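Local coordinates for heat shock protein, putative (Plasmodium falciparum, PDB 1Y6Z) that is the middle domain of a putative Hsp90-family heat shock protein that probably acts as an ATP-dependent chaperone binding unfolded proteins, at residues R74-K78 / R79-N83; K119-S122 / I123-R127. All coordinates share one frame; numbering follows the deposited sequence.

How the interactions relate
Both contacts are local, each within one continuous run of chain, and they lie on the same side of the chain's centre, with centres about 16 Å apart and nearest atoms about 6 Å apart. Interaction 1 is a surface contact on the hairpin 73-77/80-83, whose second strand is one of the two edge strands of the five-stranded sheet within this chain; interaction 2 is partly buried, at the start of helix 121-141. They hold different elements, but both reach strand 98-103: interaction 1 through backbone bonds and Tyr76, interaction 2 through Ile124. Cross-strand backbone bonds and a guanidinium on a ring carry the first, helical backbone bonds and a methionine-isoleucine touch the second.

Interaction 1. Residues R74-K78 / R79-N83; sequences RLYVK and RVFIN
The guanidinium of Arg74 lies flat on the Phe81 ring, with the planes 12° apart and CZ 3.8 Å from the ring centroid. This is a stacked cation-pi contact: NH2 stands over the ring, 3.2 Å from CD1 of Phe81, while the opposite face of Phe81 meets Asn83 N toward its rim. At the edge of the guanidinium is Tyr76, whose OH takes a hydrogen bond from Arg74 NE at 2.9 Å; a second one, from NH2, is weak. The planar head is thus covered on one face and tied at its edge, which limits its rotation. The bend at chi3 (63°) turns the head of the arginine over the phenylalanine. Tyr76 and Phe81 form an oblique aromatic pair, with planes at 57° and the closest side-chain carbons, Tyr76 CE2 and Phe81 CB, 3.6 Å apart.

These side chains share one face of a two-residue beta hairpin, closed by a type I' turn from Val77 to Val80. Lys78 and Arg79 occupy the turn corners with positive phi, and their long polar chains suit this exposed tip. Val77 and Val80 form a hydrogen-bonded pair: Val77 N donates to Val80 O at 2.9 Å, and Val80 N returns a bond to Val77 O. Tyr76 and Phe81 follow as a non-hydrogen-bonded pair, where Tyr76 CA approaches Val80 O at 3.1 Å in a CA-H...O contact. Farther along, Ile82 N donates to Leu75 O at 2.8 Å, and the two side chains lie side by side; the beta-branched Ile82 suits an extended strand, and Leu75 is its apolar partner, CD2 against Ile82 CB. On its other edge strand 73-77 bonds through its backbone to strand 98-103, and the buried Tyr76 also meets the ring of Trp7.

Interaction 2. Residues K119-S122 / I123-R127; sequences KMLS and IINKR
Met120 holds CG anti to its own backbone nitrogen (chi1 -162°) and then bends at chi2 and chi3, which carries CE to the CD1 methyl of Ile124, 3.9 Å away. Ile124 answers with CG1 placed beside its backbone N (chi1 -63°), so that the two chains run side by side and point the same way. A flexible thioether chain can follow such a bent path, while beta-branching restricts chi1 of Ile124, and an extended chi2 then carries CD1 out to the methionine.

Met120 is the N-cap residue, and its carbonyl begins the helical pattern: Ile124 N donates to Met120 O at 3.2 Å, from well above the carbonyl plane. In the next bond, Asn125 N reaches Leu121 O at 2.8 Å with an N-H...O angle of 171°, and Lys126 N then meets Ser122 O at 3.0 Å. Ser122 and Lys126 are exposed, as suits polar side chains, whereas CD1 of Ile123 packs back against Met120 CA at 3.8 Å.

Ser118 OG accepts a hydrogen bond from Leu121 N, serving a backbone N-H of the first turn. Ile123 packs on Glu195 of the second subunit, and Arg127 forms a salt bridge with the same glutamate. Within its own chain, helix 121-141 sets Ile124 against Phe47 of strand 47-53 and against Val101 and Ser103 of strand 98-103, joining the helix start to the five-stranded sheet.

Interaction 1. Residues R74-K78 / R79-N83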
ATOM      1  N   ARG B  74      18.095  10.159  13.775  1.00 28.11           N
ATOM      2  CA  ARG B  74      19.101   9.843  14.810  1.00 29.36           C
ATOM      3  C   ARG B  74      19.153   8.320  15.016  1.00 30.37           C
ATOM      4  O   ARG B  74      18.131   7.695  15.327  1.00 30.29           O
ATOM      5  CB  ARG B  74      18.694  10.497  16.118  1.00 28.26           C
ATOM      6  CG  ARG B  74      18.686  12.025  16.073  1.00 28.62           C
ATOM      7  CD  ARG B  74      18.062  12.505  17.331  1.00 31.56           C
ATOM      8  NE  ARG B  74      18.859  12.100  18.489  1.00 36.02           N
ATOM      9  CZ  ARG B  74      19.845  12.849  18.995  1.00 42.06           C
ATOM     10  NH1 ARG B  74      20.152  14.014  18.444  1.00 38.22           N
ATOM     11  NH2 ARG B  74      20.522  12.440  20.058  1.00 44.32           N
ATOM     12  N   LEU B  75      20.334   7.744  14.815  1.00 31.12           N
ATOM     13  CA  LEU B  75      20.558   6.364  15.071  1.00 32.52           C
ATOM     14  C   LEU B  75      21.035   6.110  16.529  1.00 33.69           C
ATOM     15  O   LEU B  75      21.967   6.762  17.034  1.00 33.25           O
ATOM     16  CB  LEU B  75      21.577   5.781  14.105  1.00 32.83           C
ATOM     17  CG  LEU B  75      22.036   4.377  14.556  1.00 34.94           C
ATOM     18  CD1 LEU B  75      21.084   3.263  14.141  1.00 39.11           C
ATOM     19  CD2 LEU B  75      23.463   4.070  14.072  1.00 38.09           C
ATOM     20  N   TYR B  76      20.402   5.134  17.162  1.00 35.05           N
ATOM     21  CA  TYR B  76      20.791   4.646  18.470  1.00 37.23           C
ATOM     22  C   TYR B  76      21.121   3.165  18.224  1.00 39.73           C
ATOM     23  O   TYR B  76      20.525   2.507  17.346  1.00 40.82           O
ATOM     24  CB  TYR B  76      19.650   4.818  19.489  1.00 36.61           C
ATOM     25  CG  TYR B  76      19.267   6.266  19.825  1.00 36.22           C
ATOM     26  CD1 TYR B  76      18.445   6.983  18.969  1.00 31.89           C
ATOM     27  CD2 TYR B  76      19.757   6.921  20.984  1.00 34.28           C
ATOM     28  CE1 TYR B  76      18.088   8.251  19.216  1.00 33.96           C
ATOM     29  CE2 TYR B  76      19.395   8.253  21.257  1.00 34.75           C
ATOM     30  CZ  TYR B  76      18.540   8.899  20.349  1.00 35.92           C
ATOM     31  OH  TYR B  76      18.112  10.193  20.514  1.00 35.89           O
ATOM     32  N   VAL B  77      22.107   2.653  18.952  1.00 42.26           N
ATOM     33  CA  VAL B  77      22.337   1.210  19.032  1.00 43.74           C
ATOM     34  C   VAL B  77      22.232   0.916  20.523  1.00 44.99           C
ATOM     35  O   VAL B  77      22.746   1.685  21.347  1.00 46.69           O
ATOM     36  CB  VAL B  77      23.712   0.777  18.423  1.00 43.76           C
ATOM     37  CG1 VAL B  77      23.901  -0.722  18.483  1.00 43.27           C
ATOM     38  CG2 VAL B  77      23.804   1.200  16.963  1.00 44.61           C
ATOM     39  N   LYS B  78      21.518  -0.148  20.868  1.00 46.10           N
ATOM     40  CA  LYS B  78      21.289  -0.535  22.266  1.00 47.20           C
ATOM     41  C   LYS B  78      21.030   0.672  23.170  1.00 46.68           C
ATOM     42  O   LYS B  78      21.516   0.740  24.309  1.00 46.41           O
ATOM     43  CB  LYS B  78      22.454  -1.394  22.808  1.00 47.80           C
ATOM     44  CG  LYS B  78      22.895  -2.563  21.914  1.00 49.48           C
ATOM     45  CD  LYS B  78      24.132  -3.276  22.489  1.00 49.16           C
ATOM     46  CE  LYS B  78      24.317  -4.677  21.892  1.00 51.43           C
ATOM     47  NZ  LYS B  78      25.118  -5.562  22.831  1.00 53.03           N
ATOM     48  N   ARG B  79      20.243   1.615  22.643  1.00 45.96           N
ATOM     49  CA  ARG B  79      19.839   2.867  23.328  1.00 44.80           C
ATOM     50  C   ARG B  79      20.947   3.902  23.522  1.00 43.68           C
ATOM     51  O   ARG B  79      20.736   4.934  24.144  1.00 43.14           O
ATOM     52  CB  ARG B  79      19.080   2.582  24.629  1.00 45.25           C
ATOM     53  CG  ARG B  79      18.023   1.506  24.459  1.00 48.30           C
ATOM     54  CD  ARG B  79      17.442   1.009  25.770  1.00 54.76           C
ATOM     55  NE  ARG B  79      17.298   2.088  26.741  1.00 57.59           N
ATOM     56  CZ  ARG B  79      18.031   2.201  27.841  1.00 60.56           C
ATOM     57  NH1 ARG B  79      17.842   3.229  28.663  1.00 61.82           N
ATOM     58  NH2 ARG B  79      18.959   1.288  28.116  1.00 62.44           N
ATOM     59  N   VAL B  80      22.121   3.674  22.944  1.00 43.47           N
ATOM     60  CA  VAL B  80      23.096   4.766  22.943  1.00 42.73           C
ATOM     61  C   VAL B  80      23.080   5.493  21.619  1.00 41.75           C
ATOM     62  O   VAL B  80      23.115   4.874  20.558  1.00 41.58           O
ATOM     63  CB  VAL B  80      24.579   4.363  23.357  1.00 42.74           C
ATOM     64  CG1 VAL B  80      24.585   3.538  24.637  1.00 43.34           C
ATOM     65  CG2 VAL B  80      25.261   3.657  22.263  1.00 42.19           C
ATOM     66  N   PHE B  81      23.049   6.811  21.711  1.00 41.16           N
ATOM     67  CA  PHE B  81      23.110   7.663  20.551  1.00 41.64           C
ATOM     68  C   PHE B  81      24.439   7.511  19.817  1.00 42.50           C
ATOM     69  O   PHE B  81      25.521   7.610  20.430  1.00 42.22           O
ATOM     70  CB  PHE B  81      22.897   9.114  20.948  1.00 41.35           C
ATOM     71  CG  PHE B  81      22.990  10.073  19.789  1.00 43.18           C
ATOM     72  CD1 PHE B  81      22.102   9.964  18.699  1.00 41.02           C
ATOM     73  CD2 PHE B  81      23.969  11.087  19.776  1.00 40.39           C
ATOM     74  CE1 PHE B  81      22.192  10.839  17.626  1.00 38.90           C
ATOM     75  CE2 PHE B  81      24.049  11.970  18.724  1.00 42.44           C
ATOM     76  CZ  PHE B  81      23.163  11.858  17.636  1.00 40.90           C
ATOM     77  N   ILE B  82      24.349   7.249  18.513  1.00 42.14           N
ATOM     78  CA  ILE B  82      25.517   7.114  17.652  1.00 42.92           C
ATOM     79  C   ILE B  82      25.806   8.391  16.866  1.00 43.56           C
ATOM     80  O   ILE B  82      26.867   9.010  17.024  1.00 42.47           O
ATOM     81  CB  ILE B  82      25.398   5.912  16.715  1.00 42.85           C
ATOM     82  CG1 ILE B  82      25.093   4.638  17.517  1.00 43.55           C
ATOM     83  CG2 ILE B  82      26.666   5.758  15.857  1.00 45.37           C
ATOM     84  CD1 ILE B  82      25.901   3.476  17.111  1.00 47.26           C
ATOM     85  N   ASN B  83      24.864   8.765  15.995  1.00 43.63           N
ATOM     86  CA  ASN B  83      24.925  10.025  15.280  1.00 44.21           C
ATOM     87  C   ASN B  83      23.585  10.267  14.592  1.00 44.03           C
ATOM     88  O   ASN B  83      22.755   9.339  14.524  1.00 43.18           O
ATOM     89  CB  ASN B  83      26.087  10.071  14.252  1.00 45.09           C
ATOM     90  CG  ASN B  83      25.925   9.062  13.120  1.00 47.48           C
ATOM     91  OD1 ASN B  83      24.869   8.993  12.462  1.00 48.98           O
ATOM     92  ND2 ASN B  83      26.978   8.286  12.873  1.00 49.55           N
TER

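Interaction 2. Residues K119-S122 / I123-R127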
ATOM      1  N   LYS B 119      23.275  -5.477   3.722  1.00 63.58           N
ATOM      2  CA  LYS B 119      22.000  -6.115   3.400  1.00 62.69           C
ATOM      3  C   LYS B 119      21.292  -6.381   4.707  1.00 61.16           C
ATOM      4  O   LYS B 119      21.123  -7.556   5.095  1.00 61.41           O
ATOM      5  CB  LYS B 119      22.217  -7.456   2.676  1.00 63.42           C
ATOM      6  CG  LYS B 119      23.415  -7.501   1.720  1.00 65.36           C
ATOM      7  CD  LYS B 119      23.141  -6.779   0.403  1.00 67.46           C
ATOM      8  CE  LYS B 119      23.800  -7.523  -0.771  1.00 69.09           C
ATOM      9  NZ  LYS B 119      22.991  -8.687  -1.240  1.00 70.75           N
ATOM     10  N   MET B 120      20.851  -5.283   5.338  1.00 58.92           N
ATOM     11  CA  MET B 120      20.519  -5.209   6.753  1.00 56.23           C
ATOM     12  C   MET B 120      20.182  -3.759   7.152  1.00 54.44           C
ATOM     13  O   MET B 120      19.141  -3.462   7.773  1.00 53.79           O
ATOM     14  CB  MET B 120      21.712  -5.691   7.569  1.00 57.05           C
ATOM     15  CG  MET B 120      21.373  -6.071   8.978  1.00 58.48           C
ATOM     16  SD  MET B 120      21.023  -4.621   9.979  1.00 65.65           S
ATOM     17  CE  MET B 120      19.511  -5.128  10.826  1.00 60.25           C
ATOM     18  N   LEU B 121      21.090  -2.846   6.830  1.00 51.34           N
ATOM     19  CA  LEU B 121      20.804  -1.448   7.005  1.00 48.16           C
ATOM     20  C   LEU B 121      19.736  -1.181   5.980  1.00 45.89           C
ATOM     21  O   LEU B 121      18.804  -0.393   6.201  1.00 44.21           O
ATOM     22  CB  LEU B 121      22.026  -0.616   6.687  1.00 49.07           C
ATOM     23  CG  LEU B 121      21.958   0.802   7.235  1.00 49.57           C
ATOM     24  CD1 LEU B 121      22.395   0.742   8.701  1.00 51.13           C
ATOM     25  CD2 LEU B 121      22.856   1.705   6.418  1.00 50.06           C
ATOM     26  N   SER B 122      19.894  -1.897   4.873  1.00 42.64           N
ATOM     27  CA  SER B 122      19.021  -1.864   3.741  1.00 41.01           C
ATOM     28  C   SER B 122      17.587  -2.290   4.134  1.00 39.67           C
ATOM     29  O   SER B 122      16.614  -1.749   3.632  1.00 37.09           O
ATOM     30  CB  SER B 122      19.580  -2.810   2.708  1.00 41.80           C
ATOM     31  OG  SER B 122      18.921  -2.668   1.478  1.00 44.41           O
ATOM     32  N   ILE B 123      17.492  -3.291   4.999  1.00 37.82           N
ATOM     33  CA  ILE B 123      16.218  -3.762   5.521  1.00 37.77           C
ATOM     34  C   ILE B 123      15.545  -2.673   6.366  1.00 36.77           C
ATOM     35  O   ILE B 123      14.351  -2.393   6.221  1.00 34.92           O
ATOM     36  CB  ILE B 123      16.460  -5.000   6.377  1.00 37.84           C
ATOM     37  CG1 ILE B 123      16.589  -6.221   5.445  1.00 38.74           C
ATOM     38  CG2 ILE B 123      15.371  -5.155   7.444  1.00 38.34           C
ATOM     39  CD1 ILE B 123      17.393  -7.326   6.025  1.00 40.28           C
ATOM     40  N   ILE B 124      16.321  -2.073   7.257  1.00 35.88           N
ATOM     41  CA  ILE B 124      15.779  -0.995   8.087  1.00 36.57           C
ATOM     42  C   ILE B 124      15.297   0.166   7.187  1.00 35.75           C
ATOM     43  O   ILE B 124      14.173   0.661   7.373  1.00 36.18           O
ATOM     44  CB  ILE B 124      16.762  -0.535   9.204  1.00 35.91           C
ATOM     45  CG1 ILE B 124      17.022  -1.702  10.176  1.00 37.76           C
ATOM     46  CG2 ILE B 124      16.173   0.655   9.983  1.00 36.31           C
ATOM     47  CD1 ILE B 124      18.136  -1.455  11.176  1.00 37.59           C
ATOM     48  N   ASN B 125      16.135   0.581   6.231  1.00 35.24           N
ATOM     49  CA  ASN B 125      15.798   1.622   5.274  1.00 35.06           C
ATOM     50  C   ASN B 125      14.485   1.357   4.547  1.00 34.81           C
ATOM     51  O   ASN B 125      13.631   2.241   4.433  1.00 34.16           O
ATOM     52  CB  ASN B 125      16.918   1.804   4.249  1.00 35.43           C
ATOM     53  CG  ASN B 125      18.187   2.388   4.868  1.00 38.83           C
ATOM     54  OD1 ASN B 125      19.261   2.329   4.269  1.00 42.37           O
ATOM     55  ND2 ASN B 125      18.071   2.913   6.100  1.00 36.45           N
ATOM     56  N   LYS B 126      14.340   0.138   4.027  1.00 33.17           N
ATOM     57  CA  LYS B 126      13.122  -0.231   3.316  1.00 32.72           C
ATOM     58  C   LYS B 126      11.856  -0.117   4.163  1.00 28.49           C
ATOM     59  O   LYS B 126      10.863   0.335   3.673  1.00 28.20           O
ATOM     60  CB  LYS B 126      13.256  -1.665   2.748  1.00 33.03           C
ATOM     61  CG  LYS B 126      12.332  -1.860   1.541  1.00 39.81           C
ATOM     62  CD  LYS B 126      12.086  -3.344   1.249  1.00 44.71           C
ATOM     63  CE  LYS B 126      10.695  -3.500   0.641  1.00 45.99           C
ATOM     64  NZ  LYS B 126      10.577  -4.804  -0.082  1.00 47.70           N
ATOM     65  N   ARG B 127      11.919  -0.540   5.426  1.00 27.70           N
ATOM     66  CA  ARG B 127      10.789  -0.547   6.370  1.00 27.01           C
ATOM     67  C   ARG B 127      10.437   0.915   6.687  1.00 26.28           C
ATOM     68  O   ARG B 127       9.274   1.284   6.824  1.00 23.75           O
ATOM     69  CB  ARG B 127      11.251  -1.169   7.674  1.00 28.35           C
ATOM     70  CG  ARG B 127      10.768  -2.583   8.150  1.00 33.69           C
ATOM     71  CD  ARG B 127      10.679  -3.650   7.138  1.00 37.92           C
ATOM     72  NE  ARG B 127      10.823  -5.026   7.699  1.00 40.74           N
ATOM     73  CZ  ARG B 127      10.008  -5.621   8.581  1.00 42.45           C
ATOM     74  NH1 ARG B 127      10.241  -6.892   8.955  1.00 43.84           N
ATOM     75  NH2 ARG B 127       8.957  -4.986   9.101  1.00 39.12           N
TER